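Local coordinates for protein beta-galacturonidase (Eisenbergiella tayi, PDB 6NCW) that hydrolyses beta-galacturonides as a family 2 glycoside hydrolase and possibly also has beta-glucuronidase activity, at residues M1-E6 and N315-L320; A14-A19 and R140-E145; K73-T78 and T96-V101; L152-F157 and M360-Y365. All blocks are in the same frame, centred on the assembly; numbering follows the deposited sequence.

How the contacts relate
From the N terminus, residues 1-6 pack on the start of helix 317-326, so contact 1 closes a loop of some three hundred residues round the N-terminal sandwich and the immunoglobulin-like domain. Nested inside it, contact 2 pairs strand 12-15 with strand 142-147, and nested within that, contact 3 joins the loop after strand 68-72 to the start of strand 98-105. Contacts 2 and 3 reach the same four-stranded sheet, where Gly141 and Lys73 meet. Contact 4 follows both in series but crosses contact 1, setting strand 150-162 against helix 349-364 of the TIM barrel. The Lys73-Glu317 salt bridge links contacts 3 and 1.

Contact 1: residues M1-E6 and N315-L320; sequences MIRTFE and NDELFL
Leu318 buries more surface than any other residue here, and its CD1 methyl is where the N-terminal segment closes in. With CG anti to the backbone N (chi1 -177°), this methyl lies 3.7 Å from Met1 CE, the thioether chain crossing it at about a right angle. Thr4 CG2 reaches the same methyl at 3.8 Å, and the backbone carbon of Arg3 also rests on it, making this the tightly packed part. Beside it, Arg3 doubles back: bends at chi2 and chi3 return its guanidinium to the helix, where NE stands 3.7 Å from Glu317 CB, which covers the rim of one face; Phe5 CZ covers the rim of the other. The charges meet more loosely. Arg3 NH1 and Glu317 OE2 are 4.2 Å apart, with the oxygen well out of the guanidinium plane, so any attraction would act without a directed N-H. Each has a firmer partner, Arg3 in Asp321 and Glu317 in Lys73. Toward Asp316 the join is looser and wet: a water bridges Ile2 O and Asp316 OD2, 2.7 Å from each. The same OD2 accepts from Leu318 N at 2.9 Å, met from above the carboxylate plane. Asp316 is thus the N-cap of helix 317-326, and the N-terminal segment lies against the capped first turn of a helix in the TIM-barrel domain of this family 2 glycosidase.

Contact 2: residues A14-A19 and R140-E145; sequences AELSSA and RGVVLE
A chi1 of 47° sets Ser17 OG between its own backbone N and carbonyl carbon, facing Val142, while Glu15, its CG anti to the backbone N (chi1 -161°) and its chain extended, carries a carboxylate alongside that hydroxyl. They meet at the end of an antiparallel ladder between strands 12-15 and 142-147 in the N-terminal sandwich of the enzyme, strand 12-15 being an outermost strand of the four-stranded sheet within this chain. Ala14 and Leu144 form the hydrogen-bonded pair, with two reciprocal backbone bonds of 2.8 Å; Glu15 and Val143 make the next, non-hydrogen-bonded pair. Beyond these the regular pairing ends but contact continues. Val142 O accepts from Leu16 N at 2.8 Å, the donor standing above the carbonyl plane, and takes a weak second bond from Ser17 N. The serine hydroxyl then replaces a backbone acceptor, receiving Val142 N at 2.9 Å. On the face carrying Leu144, Leu16 CB lies 3.8 Å from Val142 CG1 and Leu16 CG packs on Leu144 CB; Leu70 of strand 68-72 touches both leucines. Gly141 passes close to the serine, its CA 3.2 Å from Ser17 OG. The other carboxylate oxygen, Glu15 OE1, binds the N-terminal amine of Met1. Two hydroxyls donate to Glu15 OE2: Ser17 OG at 2.6 Å, on the anti lone pair, and Ser18 OG at 2.8 Å, from above the carboxylate plane.

Contact 3: residues K73-T78 and T96-V101; sequences KGVSHT and TPFDVV
Lys73, Phe98 and Pro97 bury the most surface where the loop after strand 68-72 meets the start of strand 98-105, within this chain the other outermost strand of the four-stranded sheet in the N-terminal sandwich. Lys73 and Pro97 have the closest CA atoms of the two segments, 4.1 Å apart. The lysine meets the proline mainly with its backbone: Pro97 CB is 3.9 Å from Lys73 CA, and Lys73 O is 3.7 Å from Pro97 CA. A turn at chi2 (-67°) bends the chain so that CD comes 4.1 Å from Pro97 CB, before it extends toward salt bridges with Glu317 and Glu71. Phe98 works deeper, between the two sheets of the sandwich. Its chi1 of 63° places the ring between its own backbone N and carbonyl carbon, with the far edge turned to Val75; His91 stacks on the ring, and the Phe72 ring meets it with planes about 15° apart. Val75 CG2 meets that edge near the ring plane, 3.8 Å from Phe98 CZ. A water also lies in plane at the ring edge and joins the two backbones, accepting from Val75 N at 2.9 Å and lying 3.0 Å from Thr96 O.

Contact 4: residues L152-F157 and M360-Y365; sequences LSWIHF and MITAHY
This is a strand-on-helix interface between two domains: strand 150-162 lies across the C-terminal part of helix 349-364, the two local axes 8.7 Å apart and inclined at 76°. Aromatic side chains from both segments make the contact. His156 is the centre of it, its imidazole held between Trp154, whose CE3 sits over one face, and Tyr365, whose CB sits over the opposite face 3.6 Å from the ring centroid. The Tyr365 ring continues as an offset stack, centroids 4.6 Å apart and planes only 9° from parallel, and His156 CB returns a CH-pi contact to its face. Tyr365 reaches this place with its ring anti to the backbone N (chi1 -172°). The strand belongs to the immunoglobulin-like beta-sandwich of the family 2 glycosidases and the helix to their TIM barrel, so the stack joins two modules of the chain. One polar bond adds direction: His156 NE2 donates to Thr362 O at 2.9 Å, in the carbonyl plane on a lone pair, though the acceptor is tilted from the imidazole plane. That bond and the two covered faces together fix the rotation of the ring. The side chain of the same threonine reaches Trp154: Thr362 CG2 lies over its five-membered ring in a CH-pi contact, 3.6 Å from Trp154 CD1. At the other end, Phe157 O lies 3.3 Å from Tyr365 CE2, at the edge of the phenol, whose OH bonds to Thr158.

Contact 1: residues M1-E6 and N315-L320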
loop_
_atom_site.group_PDB
_atom_site.type_symbol
_atom_site.label_atom_id
_atom_site.label_comp_id
_atom_site.label_asym_id
_atom_site.label_seq_id
_atom_site.Cartn_x
_atom_site.Cartn_y
_atom_site.Cartn_z
ATOM N N MET A 1 -3.859 -20.258 29.622
ATOM C CA MET A 1 -2.535 -20.847 29.497
ATOM C C MET A 1 -1.418 -19.954 30.053
ATOM O O MET A 1 -1.279 -18.808 29.631
ATOM C CB MET A 1 -2.271 -21.142 28.038
ATOM C CG MET A 1 -1.075 -21.965 27.820
ATOM S SD MET A 1 -0.766 -22.162 26.065
ATOM C CE MET A 1 0.383 -23.521 26.242
ATOM N N ILE A 2 -0.624 -20.492 30.981
ATOM C CA ILE A 2 0.452 -19.755 31.631
ATOM C C ILE A 2 1.823 -20.307 31.252
ATOM O O ILE A 2 2.761 -19.543 31.014
ATOM C CB ILE A 2 0.270 -19.761 33.168
ATOM C CG1 ILE A 2 -1.069 -19.137 33.579
ATOM C CG2 ILE A 2 1.412 -19.028 33.833
ATOM C CD1 ILE A 2 -1.131 -17.627 33.367
ATOM N N ARG A 3 1.966 -21.630 31.240
ATOM C CA ARG A 3 3.169 -22.330 30.815
ATOM C C ARG A 3 2.742 -23.427 29.851
ATOM O O ARG A 3 1.549 -23.698 29.699
ATOM C CB ARG A 3 3.921 -22.936 32.009
ATOM C CG ARG A 3 4.155 -21.982 33.170
ATOM C CD ARG A 3 5.194 -20.929 32.810
ATOM N NE ARG A 3 6.492 -21.522 32.483
ATOM C CZ ARG A 3 7.441 -21.764 33.377
ATOM N NH1 ARG A 3 7.220 -21.469 34.658
ATOM N NH2 ARG A 3 8.601 -22.308 33.000
ATOM N N THR A 4 3.715 -24.066 29.194
ATOM C CA THR A 4 3.398 -25.191 28.316
ATOM C C THR A 4 3.265 -26.511 29.071
ATOM O O THR A 4 3.035 -27.545 28.443
ATOM C CB THR A 4 4.459 -25.346 27.217
ATOM O OG1 THR A 4 5.743 -25.537 27.818
ATOM C CG2 THR A 4 4.513 -24.109 26.313
ATOM N N PHE A 5 3.396 -26.502 30.393
ATOM C CA PHE A 5 3.257 -27.697 31.206
ATOM C C PHE A 5 2.608 -27.276 32.520
ATOM O O PHE A 5 2.526 -26.084 32.827
ATOM C CB PHE A 5 4.624 -28.351 31.429
ATOM C CG PHE A 5 5.589 -27.456 32.154
ATOM C CD1 PHE A 5 5.759 -27.566 33.527
ATOM C CD2 PHE A 5 6.288 -26.472 31.469
ATOM C CE1 PHE A 5 6.621 -26.720 34.204
ATOM C CE2 PHE A 5 7.160 -25.625 32.135
ATOM C CZ PHE A 5 7.327 -25.750 33.506
ATOM N N GLU A 6 2.119 -28.247 33.299
ATOM C CA GLU A 6 1.517 -27.921 34.591
ATOM C C GLU A 6 2.603 -27.809 35.652
ATOM O O GLU A 6 3.427 -28.715 35.820
ATOM C CB GLU A 6 0.470 -28.958 35.003
ATOM C CG GLU A 6 -0.785 -28.965 34.116
ATOM C CD GLU A 6 -1.563 -27.634 34.114
ATOM O OE1 GLU A 6 -2.219 -27.298 35.128
ATOM O OE2 GLU A 6 -1.528 -26.921 33.081
ATOM N N ASN A 315 11.195 -11.711 28.952
ATOM C CA ASN A 315 10.054 -12.189 28.180
ATOM C C ASN A 315 9.134 -13.081 29.004
ATOM O O ASN A 315 9.527 -13.651 30.025
ATOM C CB ASN A 315 10.515 -12.963 26.942
ATOM C CG ASN A 315 10.753 -12.055 25.737
ATOM O OD1 ASN A 315 11.047 -10.853 25.895
ATOM N ND2 ASN A 315 10.606 -12.613 24.531
ATOM N N ASP A 316 7.894 -13.190 28.525
ATOM C CA ASP A 316 6.918 -14.184 28.949
ATOM C C ASP A 316 7.530 -15.581 29.057
ATOM O O ASP A 316 8.133 -16.089 28.110
ATOM C CB ASP A 316 5.769 -14.201 27.934
ATOM C CG ASP A 316 4.515 -14.880 28.457
ATOM O OD1 ASP A 316 3.420 -14.498 27.981
ATOM O OD2 ASP A 316 4.611 -15.804 29.317
ATOM N N GLU A 317 7.323 -16.219 30.207
ATOM C CA GLU A 317 7.826 -17.578 30.401
ATOM C C GLU A 317 7.193 -18.566 29.435
ATOM O O GLU A 317 7.774 -19.619 29.151
ATOM C CB GLU A 317 7.562 -18.020 31.836
ATOM C CG GLU A 317 8.211 -17.088 32.838
ATOM C CD GLU A 317 7.718 -17.309 34.245
ATOM O OE1 GLU A 317 6.497 -17.222 34.468
ATOM O OE2 GLU A 317 8.557 -17.565 35.126
ATOM N N LEU A 318 5.994 -18.274 28.950
ATOM C CA LEU A 318 5.412 -19.124 27.921
ATOM C C LEU A 318 6.271 -19.108 26.650
ATOM O O LEU A 318 6.442 -20.138 25.989
ATOM C CB LEU A 318 3.981 -18.661 27.638
ATOM C CG LEU A 318 3.127 -19.441 26.636
ATOM C CD1 LEU A 318 2.787 -20.830 27.175
ATOM C CD2 LEU A 318 1.856 -18.657 26.333
ATOM N N PHE A 319 6.826 -17.946 26.299
ATOM C CA PHE A 319 7.686 -17.864 25.117
ATOM C C PHE A 319 8.992 -18.613 25.359
ATOM O O PHE A 319 9.447 -19.381 24.503
ATOM C CB PHE A 319 7.963 -16.394 24.758
ATOM C CG PHE A 319 8.709 -16.211 23.450
ATOM C CD1 PHE A 319 8.045 -16.339 22.230
ATOM C CD2 PHE A 319 10.058 -15.914 23.442
ATOM C CE1 PHE A 319 8.723 -16.171 21.014
ATOM C CE2 PHE A 319 10.749 -15.757 22.238
ATOM C CZ PHE A 319 10.076 -15.883 21.024
ATOM N N LEU A 320 9.599 -18.402 26.534
ATOM C CA LEU A 320 10.814 -19.128 26.901
ATOM C C LEU A 320 10.577 -20.634 26.901
ATOM O O LEU A 320 11.429 -21.391 26.429
ATOM C CB LEU A 320 11.314 -18.656 28.270
ATOM C CG LEU A 320 11.667 -17.161 28.369
ATOM C CD1 LEU A 320 11.968 -16.747 29.800
ATOM C CD2 LEU A 320 12.860 -16.830 27.476
HETATM O O HOH W 1 3.073 -16.829 31.271
#

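Contact 2: residues A14-A19 and R140-E145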
loop_
_atom_site.group_PDB
_atom_site.type_symbol
_atom_site.label_atom_id
_atom_site.label_comp_id
_atom_site.label_asym_id
_atom_site.label_seq_id
_atom_site.Cartn_x
_atom_site.Cartn_y
_atom_site.Cartn_z
ATOM N N ALA A 14 -5.731 -21.871 40.119
ATOM C CA ALA A 14 -6.711 -21.605 39.071
ATOM C C ALA A 14 -6.335 -20.313 38.357
ATOM O O ALA A 14 -5.969 -19.328 39.002
ATOM C CB ALA A 14 -8.127 -21.503 39.653
ATOM N N GLU A 15 -6.445 -20.310 37.031
ATOM C CA GLU A 15 -6.097 -19.123 36.254
ATOM C C GLU A 15 -7.225 -18.101 36.342
ATOM O O GLU A 15 -8.371 -18.394 35.988
ATOM C CB GLU A 15 -5.806 -19.484 34.786
ATOM C CG GLU A 15 -4.997 -18.393 34.075
ATOM C CD GLU A 15 -4.761 -18.612 32.570
ATOM O OE1 GLU A 15 -4.732 -19.772 32.104
ATOM O OE2 GLU A 15 -4.584 -17.592 31.847
ATOM N N LEU A 16 -6.910 -16.898 36.819
ATOM C CA LEU A 16 -7.855 -15.793 36.759
ATOM C C LEU A 16 -7.821 -15.036 35.431
ATOM O O LEU A 16 -8.753 -14.265 35.138
ATOM C CB LEU A 16 -7.580 -14.827 37.906
ATOM C CG LEU A 16 -7.862 -15.464 39.279
ATOM C CD1 LEU A 16 -7.879 -14.385 40.333
ATOM C CD2 LEU A 16 -9.181 -16.211 39.243
ATOM N N SER A 17 -6.761 -15.195 34.645
ATOM C CA SER A 17 -6.692 -14.598 33.318
ATOM C C SER A 17 -7.344 -15.546 32.313
ATOM O O SER A 17 -8.041 -16.491 32.698
ATOM C CB SER A 17 -5.248 -14.288 32.944
ATOM O OG SER A 17 -4.420 -15.395 33.228
ATOM N N SER A 18 -7.069 -15.339 31.023
ATOM C CA SER A 18 -7.809 -15.991 29.945
ATOM C C SER A 18 -9.312 -15.800 30.151
ATOM O O SER A 18 -10.095 -16.738 30.088
ATOM C CB SER A 18 -7.453 -17.478 29.832
ATOM O OG SER A 18 -6.085 -17.678 29.495
ATOM N N ALA A 19 -9.711 -14.553 30.373
ATOM C CA ALA A 19 -11.074 -14.238 30.777
ATOM C C ALA A 19 -11.311 -12.759 30.529
ATOM O O ALA A 19 -10.374 -11.988 30.323
ATOM C CB ALA A 19 -11.321 -14.583 32.260
ATOM N N ARG A 140 0.213 -10.108 30.913
ATOM C CA ARG A 140 0.464 -11.545 31.046
ATOM C C ARG A 140 -0.485 -12.094 32.117
ATOM O O ARG A 140 -1.264 -11.353 32.715
ATOM C CB ARG A 140 1.941 -11.838 31.369
ATOM C CG ARG A 140 2.921 -11.321 30.319
ATOM C CD ARG A 140 4.360 -11.583 30.706
ATOM N NE ARG A 140 5.272 -10.854 29.824
ATOM C CZ ARG A 140 6.550 -10.609 30.096
ATOM N NH1 ARG A 140 7.085 -11.043 31.234
ATOM N NH2 ARG A 140 7.293 -9.915 29.234
ATOM N N GLY A 141 -0.444 -13.402 32.343
ATOM C CA GLY A 141 -1.517 -14.077 33.058
ATOM C C GLY A 141 -1.566 -13.779 34.548
ATOM O O GLY A 141 -0.701 -13.112 35.120
ATOM N N VAL A 142 -2.629 -14.295 35.182
ATOM C CA VAL A 142 -2.898 -14.121 36.610
ATOM C C VAL A 142 -3.354 -15.458 37.181
ATOM O O VAL A 142 -4.202 -16.138 36.588
ATOM C CB VAL A 142 -3.965 -13.040 36.880
ATOM C CG1 VAL A 142 -4.261 -12.937 38.367
ATOM C CG2 VAL A 142 -3.529 -11.686 36.337
ATOM N N VAL A 143 -2.793 -15.838 38.329
ATOM C CA VAL A 143 -3.017 -17.158 38.914
ATOM C C VAL A 143 -3.406 -17.000 40.378
ATOM O O VAL A 143 -2.716 -16.306 41.134
ATOM C CB VAL A 143 -1.777 -18.065 38.802
ATOM C CG1 VAL A 143 -2.057 -19.415 39.470
ATOM C CG2 VAL A 143 -1.414 -18.287 37.352
ATOM N N LEU A 144 -4.503 -17.652 40.775
ATOM C CA LEU A 144 -4.921 -17.745 42.173
ATOM C C LEU A 144 -4.531 -19.112 42.724
ATOM O O LEU A 144 -4.881 -20.138 42.143
ATOM C CB LEU A 144 -6.430 -17.551 42.323
ATOM C CG LEU A 144 -6.995 -17.908 43.722
ATOM C CD1 LEU A 144 -6.572 -16.898 44.781
ATOM C CD2 LEU A 144 -8.531 -18.060 43.698
ATOM N N GLU A 145 -3.807 -19.115 43.838
ATOM C CA GLU A 145 -3.355 -20.328 44.499
ATOM C C GLU A 145 -3.853 -20.321 45.936
ATOM O O GLU A 145 -3.751 -19.305 46.630
ATOM C CB GLU A 145 -1.833 -20.435 44.485
ATOM C CG GLU A 145 -1.218 -20.466 43.097
ATOM C CD GLU A 145 0.290 -20.433 43.158
ATOM O OE1 GLU A 145 0.804 -20.115 44.248
ATOM O OE2 GLU A 145 0.962 -20.715 42.137
#

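Contact 3: residues K73-T78 and T96-V101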
loop_
_atom_site.group_PDB
_atom_site.type_symbol
_atom_site.label_atom_id
_atom_site.label_comp_id
_atom_site.label_asym_id
_atom_site.label_seq_id
_atom_site.Cartn_x
_atom_site.Cartn_y
_atom_site.Cartn_z
ATOM N N LYS A 73 1.842 -12.386 36.266
ATOM C CA LYS A 73 2.986 -12.615 35.389
ATOM C C LYS A 73 3.455 -11.343 34.686
ATOM O O LYS A 73 4.620 -11.270 34.286
ATOM C CB LYS A 73 2.656 -13.685 34.349
ATOM C CG LYS A 73 2.486 -15.092 34.925
ATOM C CD LYS A 73 3.789 -15.642 35.485
ATOM C CE LYS A 73 3.604 -17.110 35.908
ATOM N NZ LYS A 73 4.837 -17.701 36.493
ATOM N N GLY A 74 2.583 -10.355 34.516
ATOM C CA GLY A 74 3.015 -9.051 34.069
ATOM C C GLY A 74 1.888 -8.041 34.062
ATOM O O GLY A 74 0.822 -8.303 33.507
ATOM N N VAL A 75 2.107 -6.881 34.672
ATOM C CA VAL A 75 1.180 -5.757 34.601
ATOM C C VAL A 75 1.961 -4.563 34.061
ATOM O O VAL A 75 2.978 -4.168 34.652
ATOM C CB VAL A 75 0.555 -5.431 35.970
ATOM C CG1 VAL A 75 -0.410 -4.253 35.844
ATOM C CG2 VAL A 75 -0.154 -6.661 36.589
ATOM N N SER A 76 1.478 -3.974 32.955
ATOM C CA SER A 76 2.180 -2.880 32.284
ATOM C C SER A 76 1.668 -1.523 32.763
ATOM O O SER A 76 0.477 -1.235 32.628
ATOM C CB SER A 76 2.003 -2.977 30.766
ATOM O OG SER A 76 2.621 -4.130 30.232
ATOM N N HIS A 77 2.554 -0.680 33.309
ATOM C CA HIS A 77 3.877 -1.074 33.796
ATOM C C HIS A 77 3.972 -0.906 35.333
ATOM O O HIS A 77 4.882 -1.420 35.964
ATOM C CB HIS A 77 4.995 -0.283 33.097
ATOM C CG HIS A 77 4.909 1.204 33.247
ATOM N ND1 HIS A 77 4.904 1.837 34.472
ATOM C CD2 HIS A 77 4.882 2.187 32.319
ATOM C CE1 HIS A 77 4.852 3.144 34.294
ATOM N NE2 HIS A 77 4.846 3.385 32.994
ATOM N N THR A 78 3.009 -0.202 35.927
ATOM C CA THR A 78 2.953 -0.005 37.370
ATOM C C THR A 78 1.612 -0.507 37.893
ATOM O O THR A 78 0.563 -0.129 37.363
ATOM C CB THR A 78 3.176 1.480 37.694
ATOM O OG1 THR A 78 4.489 1.861 37.234
ATOM C CG2 THR A 78 3.057 1.757 39.193
ATOM N N THR A 96 8.366 -8.519 34.398
ATOM C CA THR A 96 8.757 -9.532 35.358
ATOM C C THR A 96 7.575 -9.881 36.268
ATOM O O THR A 96 6.738 -9.023 36.570
ATOM C CB THR A 96 9.946 -9.065 36.207
ATOM O OG1 THR A 96 9.726 -7.723 36.666
ATOM C CG2 THR A 96 11.250 -9.119 35.387
ATOM N N PRO A 97 7.468 -11.134 36.694
ATOM C CA PRO A 97 6.324 -11.546 37.516
ATOM C C PRO A 97 6.503 -11.134 38.970
ATOM O O PRO A 97 7.610 -10.852 39.437
ATOM C CB PRO A 97 6.311 -13.075 37.374
ATOM C CG PRO A 97 7.723 -13.440 37.064
ATOM C CD PRO A 97 8.386 -12.250 36.399
ATOM N N PHE A 98 5.377 -11.057 39.667
ATOM C CA PHE A 98 5.358 -10.734 41.093
ATOM C C PHE A 98 4.158 -11.435 41.709
ATOM O O PHE A 98 3.302 -11.967 40.996
ATOM C CB PHE A 98 5.311 -9.211 41.353
ATOM C CG PHE A 98 4.044 -8.510 40.830
ATOM C CD1 PHE A 98 3.926 -8.154 39.491
ATOM C CD2 PHE A 98 3.003 -8.187 41.692
ATOM C CE1 PHE A 98 2.790 -7.491 39.019
ATOM C CE2 PHE A 98 1.863 -7.534 41.236
ATOM C CZ PHE A 98 1.755 -7.180 39.890
ATOM N N ASP A 99 4.094 -11.453 43.040
ATOM C CA ASP A 99 2.967 -12.111 43.695
ATOM C C ASP A 99 2.501 -11.325 44.918
ATOM O O ASP A 99 3.226 -10.495 45.474
ATOM C CB ASP A 99 3.288 -13.579 44.076
ATOM C CG ASP A 99 4.335 -13.717 45.201
ATOM O OD1 ASP A 99 4.677 -12.730 45.885
ATOM O OD2 ASP A 99 4.824 -14.849 45.400
ATOM N N VAL A 100 1.262 -11.603 45.316
ATOM C CA VAL A 100 0.665 -11.106 46.549
ATOM C C VAL A 100 0.247 -12.316 47.363
ATOM O O VAL A 100 -0.412 -13.222 46.836
ATOM C CB VAL A 100 -0.548 -10.200 46.277
ATOM C CG1 VAL A 100 -1.186 -9.755 47.583
ATOM C CG2 VAL A 100 -0.135 -9.003 45.438
ATOM N N VAL A 101 0.641 -12.340 48.633
ATOM C CA VAL A 101 0.307 -13.428 49.546
ATOM C C VAL A 101 -0.583 -12.877 50.653
ATOM O O VAL A 101 -0.263 -11.853 51.263
ATOM C CB VAL A 101 1.570 -14.085 50.124
ATOM C CG1 VAL A 101 1.180 -15.135 51.154
ATOM C CG2 VAL A 101 2.393 -14.705 48.992
HETATM O O HOH W 2 4.665 -7.005 35.960
#

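Contact 4: residues L152-F157 and M360-Y365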
loop_
_atom_site.group_PDB
_atom_site.type_symbol
_atom_site.label_atom_id
_atom_site.label_comp_id
_atom_site.label_asym_id
_atom_site.label_seq_id
_atom_site.Cartn_x
_atom_site.Cartn_y
_atom_site.Cartn_z
ATOM N N LEU A 152 6.263 -24.024 48.558
ATOM C CA LEU A 152 7.513 -23.954 47.808
ATOM C C LEU A 152 7.516 -22.690 46.945
ATOM O O LEU A 152 6.734 -22.571 45.998
ATOM C CB LEU A 152 7.674 -25.214 46.965
ATOM C CG LEU A 152 7.758 -26.463 47.853
ATOM C CD1 LEU A 152 7.937 -27.745 47.061
ATOM C CD2 LEU A 152 8.898 -26.293 48.844
ATOM N N SER A 153 8.410 -21.753 47.267
ATOM C CA SER A 153 8.488 -20.480 46.560
ATOM C C SER A 153 9.184 -20.606 45.196
ATOM O O SER A 153 8.746 -19.988 44.221
ATOM C CB SER A 153 9.196 -19.463 47.451
ATOM O OG SER A 153 9.652 -18.362 46.693
ATOM N N TRP A 154 10.256 -21.390 45.101
ATOM C CA TRP A 154 10.914 -21.686 43.827
ATOM C C TRP A 154 11.863 -22.865 44.021
ATOM O O TRP A 154 12.193 -23.236 45.151
ATOM C CB TRP A 154 11.681 -20.472 43.262
ATOM C CG TRP A 154 12.660 -19.759 44.212
ATOM C CD1 TRP A 154 12.431 -18.599 44.892
ATOM C CD2 TRP A 154 14.006 -20.159 44.554
ATOM N NE1 TRP A 154 13.529 -18.257 45.642
ATOM C CE2 TRP A 154 14.514 -19.190 45.445
ATOM C CE3 TRP A 154 14.822 -21.247 44.204
ATOM C CZ2 TRP A 154 15.805 -19.269 45.986
ATOM C CZ3 TRP A 154 16.110 -21.320 44.740
ATOM C CH2 TRP A 154 16.584 -20.338 45.626
ATOM N N ILE A 155 12.268 -23.463 42.898
ATOM C CA ILE A 155 13.318 -24.475 42.832
ATOM C C ILE A 155 14.256 -24.121 41.668
ATOM O O ILE A 155 13.789 -23.778 40.578
ATOM C CB ILE A 155 12.722 -25.888 42.663
ATOM C CG1 ILE A 155 13.821 -26.933 42.465
ATOM C CG2 ILE A 155 11.728 -25.930 41.510
ATOM C CD1 ILE A 155 13.319 -28.357 42.626
ATOM N N HIS A 156 15.570 -24.173 41.913
ATOM C CA HIS A 156 16.599 -23.908 40.913
ATOM C C HIS A 156 17.474 -25.138 40.753
ATOM O O HIS A 156 18.098 -25.589 41.719
ATOM C CB HIS A 156 17.479 -22.718 41.301
ATOM C CG HIS A 156 16.759 -21.412 41.302
ATOM N ND1 HIS A 156 17.324 -20.251 41.791
ATOM C CD2 HIS A 156 15.525 -21.075 40.863
ATOM C CE1 HIS A 156 16.464 -19.258 41.662
ATOM N NE2 HIS A 156 15.364 -19.731 41.101
ATOM N N PHE A 157 17.546 -25.654 39.534
ATOM C CA PHE A 157 18.373 -26.804 39.209
ATOM C C PHE A 157 19.529 -26.349 38.337
ATOM O O PHE A 157 19.335 -25.564 37.405
ATOM C CB PHE A 157 17.561 -27.873 38.470
ATOM C CG PHE A 157 18.386 -29.035 38.010
ATOM C CD1 PHE A 157 18.735 -30.049 38.903
ATOM C CD2 PHE A 157 18.834 -29.106 36.696
ATOM C CE1 PHE A 157 19.512 -31.114 38.487
ATOM C CE2 PHE A 157 19.604 -30.172 36.267
ATOM C CZ PHE A 157 19.943 -31.181 37.164
ATOM N N MET A 360 13.773 -11.501 37.427
ATOM C CA MET A 360 14.053 -12.201 36.177
ATOM C C MET A 360 14.813 -13.502 36.424
ATOM O O MET A 360 14.410 -14.567 35.947
ATOM C CB MET A 360 14.830 -11.265 35.243
ATOM C CG MET A 360 15.611 -11.900 34.119
ATOM S SD MET A 360 16.515 -10.638 33.142
ATOM C CE MET A 360 17.987 -10.303 34.114
ATOM N N ILE A 361 15.919 -13.444 37.163
ATOM C CA ILE A 361 16.738 -14.649 37.304
ATOM C C ILE A 361 16.066 -15.650 38.239
ATOM O O ILE A 361 16.072 -16.859 37.974
ATOM C CB ILE A 361 18.170 -14.299 37.754
ATOM C CG1 ILE A 361 18.864 -13.478 36.659
ATOM C CG2 ILE A 361 18.983 -15.571 38.020
ATOM C CD1 ILE A 361 20.292 -13.077 36.961
ATOM N N THR A 362 15.451 -15.172 39.328
ATOM C CA THR A 362 14.752 -16.096 40.220
ATOM C C THR A 362 13.669 -16.865 39.465
ATOM O O THR A 362 13.516 -18.074 39.650
ATOM C CB THR A 362 14.158 -15.338 41.410
ATOM O OG1 THR A 362 15.204 -14.616 42.074
ATOM C CG2 THR A 362 13.511 -16.299 42.409
ATOM N N ALA A 363 12.953 -16.194 38.561
ATOM C CA ALA A 363 11.846 -16.839 37.866
ATOM C C ALA A 363 12.323 -17.733 36.727
ATOM O O ALA A 363 11.738 -18.797 36.492
ATOM C CB ALA A 363 10.882 -15.773 37.337
ATOM N N HIS A 364 13.389 -17.331 36.027
ATOM C CA HIS A 364 13.804 -17.924 34.757
ATOM C C HIS A 364 15.028 -18.813 34.873
ATOM O O HIS A 364 15.502 -19.323 33.853
ATOM C CB HIS A 364 14.095 -16.822 33.724
ATOM C CG HIS A 364 12.900 -15.989 33.380
ATOM N ND1 HIS A 364 12.961 -14.920 32.511
ATOM C CD2 HIS A 364 11.609 -16.067 33.793
ATOM C CE1 HIS A 364 11.761 -14.376 32.401
ATOM N NE2 HIS A 364 10.921 -15.052 33.168
ATOM N N TYR A 365 15.530 -19.039 36.092
ATOM C CA TYR A 365 16.796 -19.749 36.293
ATOM C C TYR A 365 16.869 -21.059 35.520
ATOM O O TYR A 365 17.943 -21.449 35.043
ATOM C CB TYR A 365 16.997 -20.033 37.787
ATOM C CG TYR A 365 18.369 -20.583 38.092
ATOM C CD1 TYR A 365 19.417 -19.730 38.459
ATOM C CD2 TYR A 365 18.634 -21.942 37.978
ATOM C CE1 TYR A 365 20.694 -20.232 38.727
ATOM C CE2 TYR A 365 19.896 -22.452 38.235
ATOM C CZ TYR A 365 20.926 -21.597 38.612
ATOM O OH TYR A 365 22.184 -22.117 38.869
#